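Local coordinates for protein beta-lactamase (Burkholderia cenocepacia, PDB 5E2G) that probably hydrolyses beta-lactams to substituted beta-amino acids, acting as a class C serine beta-lactamase, at residues 261-266 with 287-292; 159-162 with 167-170. All coordinates share one frame; numbering follows the deposited sequence.

Interaction 1: 261-266 with 287-292; sequences GPLTQD and PKMLFD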
loop_
_atom_site.group_PDB
_atom_site.type_symbol
_atom_site.label_atom_id
_atom_site.label_comp_id
_atom_site.label_asym_id
_atom_site.label_seq_id
_atom_site.Cartn_x
_atom_site.Cartn_y
_atom_site.Cartn_z
ATOM N N GLY A 261 4.147 -4.579 -18.570
ATOM C CA GLY A 261 3.781 -5.952 -18.810
ATOM C C GLY A 261 2.286 -6.157 -18.649
ATOM O O GLY A 261 1.474 -5.438 -19.233
ATOM N N PRO A 262 1.902 -7.125 -17.811
ATOM C CA PRO A 262 0.475 -7.413 -17.592
ATOM C C PRO A 262 -0.216 -6.430 -16.665
ATOM O O PRO A 262 -1.449 -6.466 -16.543
ATOM C CB PRO A 262 0.514 -8.793 -16.944
ATOM C CG PRO A 262 1.771 -8.715 -16.104
ATOM C CD PRO A 262 2.763 -7.980 -16.972
ATOM N N LEU A 263 0.549 -5.575 -16.016
ATOM C CA LEU A 263 0.099 -4.749 -14.916
ATOM C C LEU A 263 -0.251 -3.360 -15.423
ATOM O O LEU A 263 0.369 -2.852 -16.358
ATOM C CB LEU A 263 1.214 -4.689 -13.867
ATOM C CG LEU A 263 1.253 -3.768 -12.663
ATOM C CD1 LEU A 263 2.138 -4.426 -11.618
ATOM C CD2 LEU A 263 1.809 -2.419 -13.043
ATOM N N THR A 264 -1.255 -2.753 -14.802
ATOM C CA THR A 264 -1.555 -1.345 -15.013
ATOM C C THR A 264 -1.267 -0.602 -13.716
ATOM O O THR A 264 -1.717 -1.015 -12.643
ATOM C CB THR A 264 -3.003 -1.146 -15.462
ATOM O OG1 THR A 264 -3.195 -1.830 -16.700
ATOM C CG2 THR A 264 -3.314 0.332 -15.659
ATOM N N GLN A 265 -0.489 0.469 -13.816
ATOM C CA GLN A 265 -0.014 1.222 -12.663
ATOM C C GLN A 265 -0.879 2.458 -12.463
ATOM O O GLN A 265 -0.928 3.331 -13.339
ATOM C CB GLN A 265 1.450 1.622 -12.855
ATOM C CG GLN A 265 2.035 2.374 -11.687
ATOM C CD GLN A 265 2.062 1.540 -10.425
ATOM O OE1 GLN A 265 2.747 0.521 -10.366
ATOM N NE2 GLN A 265 1.316 1.967 -9.406
ATOM N N ASP A 266 -1.582 2.512 -11.328
ATOM C CA ASP A 266 -2.334 3.695 -10.925
ATOM C C ASP A 266 -1.420 4.562 -10.057
ATOM O O ASP A 266 -0.195 4.465 -10.165
ATOM C CB ASP A 266 -3.624 3.295 -10.202
ATOM C CG ASP A 266 -4.487 2.331 -11.004
ATOM O OD1 ASP A 266 -4.235 2.144 -12.215
ATOM O OD2 ASP A 266 -5.440 1.759 -10.418
ATOM N N PRO A 287 7.973 -11.922 -9.151
ATOM C CA PRO A 287 9.237 -11.257 -8.782
ATOM C C PRO A 287 9.801 -10.356 -9.862
ATOM O O PRO A 287 10.404 -9.329 -9.533
ATOM C CB PRO A 287 10.177 -12.438 -8.507
ATOM C CG PRO A 287 9.268 -13.567 -8.142
ATOM C CD PRO A 287 8.015 -13.380 -8.923
ATOM N N LYS A 288 9.627 -10.711 -11.142
ATOM C CA LYS A 288 10.108 -9.862 -12.229
ATOM C C LYS A 288 9.554 -8.448 -12.124
ATOM O O LYS A 288 10.251 -7.474 -12.432
ATOM C CB LYS A 288 9.727 -10.461 -13.582
ATOM C CG LYS A 288 9.970 -9.500 -14.757
ATOM C CD LYS A 288 9.364 -9.987 -16.071
ATOM C CE LYS A 288 10.150 -11.141 -16.673
ATOM N NZ LYS A 288 9.926 -12.441 -15.983
HETATM N N MSE A 289 8.299 -8.315 -11.711
HETATM C CA MSE A 289 7.696 -7.004 -11.558
HETATM C C MSE A 289 8.388 -6.250 -10.438
HETATM O O MSE A 289 8.658 -5.056 -10.543
HETATM C CB MSE A 289 6.199 -7.127 -11.276
HETATM C CG MSE A 289 5.400 -7.669 -12.435
HETATM SE SE MSE A 289 5.656 -6.583 -14.024
HETATM C CE MSE A 289 5.250 -4.845 -13.271
ATOM N N LEU A 290 8.703 -6.981 -9.370
ATOM C CA LEU A 290 9.187 -6.355 -8.147
ATOM C C LEU A 290 10.625 -5.866 -8.253
ATOM O O LEU A 290 10.977 -4.861 -7.624
ATOM C CB LEU A 290 9.054 -7.329 -6.980
ATOM C CG LEU A 290 7.682 -7.355 -6.304
ATOM C CD1 LEU A 290 6.670 -8.226 -7.050
ATOM C CD2 LEU A 290 7.832 -7.796 -4.858
ATOM N N PHE A 291 11.471 -6.537 -9.035
ATOM C CA PHE A 291 12.892 -6.233 -9.016
ATOM C C PHE A 291 13.456 -5.706 -10.325
ATOM O O PHE A 291 14.522 -5.082 -10.300
ATOM C CB PHE A 291 13.688 -7.477 -8.597
ATOM C CG PHE A 291 13.282 -8.022 -7.254
ATOM C CD1 PHE A 291 13.680 -7.386 -6.086
ATOM C CD2 PHE A 291 12.492 -9.160 -7.160
ATOM C CE1 PHE A 291 13.302 -7.874 -4.850
ATOM C CE2 PHE A 291 12.112 -9.655 -5.924
ATOM C CZ PHE A 291 12.518 -9.010 -4.768
ATOM N N ASP A 292 12.789 -5.928 -11.452
ATOM C CA ASP A 292 13.319 -5.523 -12.743
ATOM C C ASP A 292 12.807 -4.140 -13.131
ATOM O O ASP A 292 11.859 -3.614 -12.551
ATOM C CB ASP A 292 12.949 -6.543 -13.820
ATOM C CG ASP A 292 13.507 -7.929 -13.535
ATOM O OD1 ASP A 292 14.226 -8.105 -12.527
ATOM O OD2 ASP A 292 13.229 -8.851 -14.329
#
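Met289, present as selenomethionine, reaches from the short helix 287-291 to the side chain of Leu263 on strand 263-265, and its terminal methyl does most of the touching. Met289 CE lies 3.5 Å from Leu263 CD1, a close fit for two methyls, and rests over the side of the leucine, with Leu263 CB at 4.1 Å and Leu263 CG and CD2 both at 4.2 Å. The two side chains cross at a slant. Met289 is folded rather than extended: bends at chi2 (-56°) and chi3 (-52°) swing CE onto the leucine while SE stays on the side of Pro262. There Met289 SE makes a long apolar contact with Pro262 CD, at 4.4 Å. With Leu263 CG anti to its backbone N (chi1 170°), CG comes no nearer to CE than CB does, and CD1 is the branch that leans in to meet it. No hydrogen bond links the segments. Arg146 of strand 145-146 touches both Leu263 and Met289, and its NE bonds to Gln265 OE1. The amide nitrogen turns forward along the chain: Gln265 NE2 donates to Asp266 O at 3.0 Å, with the acceptor almost in the amide plane, although the nitrogen lies above the plane of the Asp266 carbonyl. NE2 also bonds to Ile268 O, so both ends of the amide are held. Gly261, whose positive phi suits glycine, and Pro262 form the type II' turn of the hairpin joining strands 256-260 and 263-265. The arrangement is apolar packing of a connecting helix on a beta hairpin of the large antiparallel sheet of the serine beta-lactamase fold.

Interaction 2: 159-162 with 167-170; sequences LTAK and DFAT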
loop_
_atom_site.group_PDB
_atom_site.type_symbol
_atom_site.label_atom_id
_atom_site.label_comp_id
_atom_site.label_asym_id
_atom_site.label_seq_id
_atom_site.Cartn_x
_atom_site.Cartn_y
_atom_site.Cartn_z
ATOM N N LEU A 159 7.320 15.285 -0.490
ATOM C CA LEU A 159 6.995 16.463 -1.282
ATOM C C LEU A 159 5.554 16.899 -1.084
ATOM O O LEU A 159 5.267 18.099 -1.113
ATOM C CB LEU A 159 7.274 16.185 -2.756
ATOM C CG LEU A 159 8.747 15.906 -3.063
ATOM C CD1 LEU A 159 8.913 15.262 -4.441
ATOM C CD2 LEU A 159 9.586 17.176 -2.948
ATOM N N THR A 160 4.642 15.946 -0.875
ATOM C CA THR A 160 3.258 16.285 -0.546
ATOM C C THR A 160 3.171 17.048 0.774
ATOM O O THR A 160 2.411 18.016 0.895
ATOM C CB THR A 160 2.418 15.013 -0.481
ATOM O OG1 THR A 160 2.454 14.357 -1.752
ATOM C CG2 THR A 160 0.979 15.335 -0.099
ATOM N N ALA A 161 3.950 16.631 1.773
ATOM C CA ALA A 161 3.968 17.347 3.040
ATOM C C ALA A 161 4.523 18.756 2.874
ATOM O O ALA A 161 4.017 19.701 3.490
ATOM C CB ALA A 161 4.770 16.563 4.070
ATOM N N LYS A 162 5.568 18.920 2.057
ATOM C CA LYS A 162 6.048 20.260 1.724
ATOM C C LYS A 162 4.922 21.116 1.157
ATOM O O LYS A 162 4.689 22.243 1.608
ATOM C CB LYS A 162 7.193 20.182 0.713
ATOM C CG LYS A 162 8.548 19.940 1.312
ATOM C CD LYS A 162 9.094 21.185 1.976
ATOM C CE LYS A 162 10.458 20.917 2.552
ATOM N NZ LYS A 162 10.996 22.108 3.231
ATOM N N ASP A 167 4.168 18.744 8.768
ATOM C CA ASP A 167 4.884 17.517 9.087
ATOM C C ASP A 167 4.184 16.315 8.458
ATOM O O ASP A 167 2.955 16.231 8.451
ATOM C CB ASP A 167 4.939 17.398 10.619
ATOM C CG ASP A 167 5.557 16.105 11.113
ATOM O OD1 ASP A 167 6.796 15.952 11.027
ATOM O OD2 ASP A 167 4.800 15.267 11.652
ATOM N N PHE A 168 4.968 15.377 7.914
ATOM C CA PHE A 168 4.358 14.239 7.226
ATOM C C PHE A 168 3.519 13.382 8.177
ATOM O O PHE A 168 2.332 13.134 7.925
ATOM C CB PHE A 168 5.413 13.369 6.538
ATOM C CG PHE A 168 4.825 12.133 5.925
ATOM C CD1 PHE A 168 4.183 12.198 4.698
ATOM C CD2 PHE A 168 4.843 10.924 6.605
ATOM C CE1 PHE A 168 3.596 11.065 4.133
ATOM C CE2 PHE A 168 4.261 9.794 6.055
ATOM C CZ PHE A 168 3.631 9.869 4.817
ATOM N N ALA A 169 4.133 12.887 9.264
ATOM C CA ALA A 169 3.421 11.990 10.178
ATOM C C ALA A 169 2.173 12.643 10.762
ATOM O O ALA A 169 1.165 11.963 10.992
ATOM C CB ALA A 169 4.352 11.521 11.300
ATOM N N THR A 170 2.220 13.961 10.988
ATOM C CA THR A 170 1.053 14.702 11.461
ATOM C C THR A 170 -0.073 14.683 10.434
ATOM O O THR A 170 -1.245 14.531 10.786
ATOM C CB THR A 170 1.466 16.139 11.785
ATOM O OG1 THR A 170 2.473 16.119 12.803
ATOM C CG2 THR A 170 0.277 16.959 12.255
#
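A helix-loop-helix corner brings Ala161, near the end of helix 150-164, against Phe168 at the start of helix 168-180. The backbones come close here, with Ala161 CA and Phe168 CA 5.2 Å apart, and the small methyl of Ala161 lies between them. Ala161 CB rests 3.9 Å from Phe168 CA, 4.0 Å from Phe168 N and 4.1 Å from Phe168 CB, lying at the edge of the phenyl ring near its plane rather than over a face. Phe168 CG stands anti to the backbone N (chi1 175°), which directs the ring away from the alanine, to Thr68 of helix 64-77 and to Gln217 and Pro218 of helix 216-220. Thr160, one residue before Ala161, packs on Leu71, Ala72 and Ala75 of that same helix 64-77. Asp167 begins the second helix as its N-cap. Its OD2 accepts from Thr170 N at 3.0 Å and from Thr170 OG1 at 2.7 Å, both on the anti side of the carboxylate and tilted out of its plane. These two bonds fix the carboxylate at the helix start, where its negative charge probably suits the helix dipole. The whole is a short connection between consecutive helices, the second N-capped by Asp167, in the helical region of the serine beta-lactamase fold.

Interactions 1 and 2 lie in different parts of one beta-lactamase fold: 261-266 with 287-292 belongs to the large antiparallel sheet and its connecting helix, and 159-162 with 167-170 to the helical region. Their centres are 28 Å apart and their nearest atoms about 13 Å, so they do not touch. Along the chain interaction 2 closes before interaction 1 opens. The active site is probably formed by Ser62 and Lys65 of an SxxK pattern, with Tyr148 and Lys313. Interaction 1 brings the Met289 side chain near these residues without touching them, whereas interaction 2 packs through Thr160 and Phe168 on helix 64-77, at whose start Ser62 and Lys65 lie.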